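Local coordinates for dihydrofolate reductase (Moritella profunda, PDB 3IA4), which probably catalyses the NADPH-dependent reduction of 7,8-dihydrofolate to tetrahydrofolate, and here holds NADPH and the inhibitor methotrexate, at residues R34-G38 with K39-M43. Sequence-based numbering, arbitrary orientation.
Sequences RATLG and KPIVM
Lys39 reaches back along the end of the helix that precedes it and places its NZ 2.9 Å from Ala35 O, a carbonyl in the last turn of helix 26-36. The ammonium meets this oxygen at a C=O...N angle of 155°, tilted somewhat out of the carbonyl plane. With CG anti to its own carbonyl carbon (chi1 -54°) and the rest of the chain extended, the methylenes run past the turn, CB 3.4 Å from Thr36 O and CE 3.4 Å from Ala35 O. A lysine suits this place because a cation is likely to be welcome at the negative end of the helix dipole. The backbone N of Lys39 donates to Thr36 O at 3.0 Å, closing a type II beta turn whose third position has a positive phi (82°), which Gly38 accepts easily because it has no CB to strain against the backbone. This turn carries the chain into strand 41-44 of the central, mostly parallel dihydrofolate reductase sheet. There Ile41, a beta-branched, nonpolar residue suited to a buried strand, sets CG2 3.9 Å from Thr36 CB, joining helix end to sheet. Further out, Glu92 forms a salt bridge with Lys39 NZ; a methionine in place of Lys39 would probably leave this carboxylate and Ala35 O without their shared cation. Thr36, whose side chain lies about 5 Å from the bound methotrexate, turns OG1 back to Phe32 O, and the same hydroxyl also bonds Arg58 NH1.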
loop_
_atom_site.group_PDB
_atom_site.type_symbol
_atom_site.label_atom_id
_atom_site.label_comp_id
_atom_site.label_asym_id
_atom_site.label_seq_id
_atom_site.Cartn_x
_atom_site.Cartn_y
_atom_site.Cartn_z
ATOM N N ARG A 34 1.609 11.824 1.187
ATOM C CA ARG A 34 2.232 12.308 2.399
ATOM C C ARG A 34 2.918 11.173 3.176
ATOM O O ARG A 34 3.978 11.363 3.825
ATOM C CB ARG A 34 1.216 12.957 3.348
ATOM C CG ARG A 34 0.439 14.138 2.825
ATOM C CD ARG A 34 -0.337 14.772 4.006
ATOM N NE ARG A 34 -1.585 14.074 4.373
ATOM C CZ ARG A 34 -2.737 14.246 3.714
ATOM N NH1 ARG A 34 -2.777 15.046 2.659
ATOM N NH2 ARG A 34 -3.844 13.610 4.087
ATOM N N ALA A 35 2.314 9.985 3.135
ATOM C CA ALA A 35 2.801 8.921 3.976
ATOM C C ALA A 35 4.002 8.179 3.392
ATOM O O ALA A 35 4.753 7.501 4.119
ATOM C CB ALA A 35 1.639 7.878 4.308
ATOM N N THR A 36 4.166 8.304 2.080
ATOM C CA THR A 36 5.202 7.545 1.382
ATOM C C THR A 36 6.367 8.423 0.851
ATOM O O THR A 36 7.437 7.881 0.572
ATOM C CB THR A 36 4.642 6.740 0.206
ATOM O OG1 THR A 36 4.000 7.619 -0.713
ATOM C CG2 THR A 36 3.593 5.695 0.731
ATOM N N LEU A 37 6.157 9.734 0.701
ATOM C CA LEU A 37 7.259 10.570 0.166
ATOM C C LEU A 37 8.502 10.418 1.008
ATOM O O LEU A 37 8.449 10.362 2.235
ATOM C CB LEU A 37 6.879 12.030 0.122
ATOM C CG LEU A 37 6.296 12.516 -1.191
ATOM C CD1 LEU A 37 5.906 13.989 -0.970
ATOM C CD2 LEU A 37 7.274 12.399 -2.404
ATOM N N GLY A 38 9.624 10.304 0.316
ATOM C CA GLY A 38 10.928 10.170 0.957
ATOM C C GLY A 38 11.270 8.761 1.394
ATOM O O GLY A 38 12.271 8.563 2.063
ATOM N N LYS A 39 10.441 7.769 1.052
ATOM C CA LYS A 39 10.684 6.408 1.523
ATOM C C LYS A 39 10.726 5.462 0.288
ATOM O O LYS A 39 10.093 5.745 -0.737
ATOM C CB LYS A 39 9.548 5.956 2.455
ATOM C CG LYS A 39 9.278 6.912 3.616
ATOM C CD LYS A 39 8.132 6.410 4.460
ATOM C CE LYS A 39 7.789 7.475 5.557
ATOM N NZ LYS A 39 6.600 7.056 6.340
ATOM N N PRO A 40 11.419 4.319 0.394
ATOM C CA PRO A 40 11.328 3.348 -0.690
ATOM C C PRO A 40 9.940 2.753 -0.660
ATOM O O PRO A 40 9.404 2.564 0.455
ATOM C CB PRO A 40 12.317 2.238 -0.282
ATOM C CG PRO A 40 13.166 2.857 0.798
ATOM C CD PRO A 40 12.306 3.856 1.475
ATOM N N ILE A 41 9.374 2.503 -1.821
ATOM C CA ILE A 41 8.058 1.852 -1.924
ATOM C C ILE A 41 8.230 0.548 -2.703
ATOM O O ILE A 41 8.888 0.516 -3.743
ATOM C CB ILE A 41 7.016 2.800 -2.584
ATOM C CG1 ILE A 41 7.410 3.256 -4.003
ATOM C CG2 ILE A 41 6.699 3.959 -1.623
ATOM C CD1 ILE A 41 6.276 4.108 -4.654
ATOM N N VAL A 42 7.668 -0.540 -2.168
ATOM C CA VAL A 42 7.791 -1.842 -2.759
ATOM C C VAL A 42 6.388 -2.287 -3.201
ATOM O O VAL A 42 5.437 -2.147 -2.436
ATOM C CB VAL A 42 8.294 -2.839 -1.696
ATOM C CG1 VAL A 42 8.333 -4.184 -2.297
ATOM C CG2 VAL A 42 9.715 -2.411 -1.236
ATOM N N MET A 43 6.270 -2.763 -4.426
ATOM C CA MET A 43 4.938 -3.123 -4.992
ATOM C C MET A 43 5.051 -4.330 -5.908
ATOM O O MET A 43 6.126 -4.615 -6.507
ATOM C CB MET A 43 4.386 -1.937 -5.755
ATOM C CG MET A 43 5.027 -1.689 -7.083
ATOM S SD MET A 43 4.788 0.024 -7.708
ATOM C CE MET A 43 6.010 0.922 -6.687
#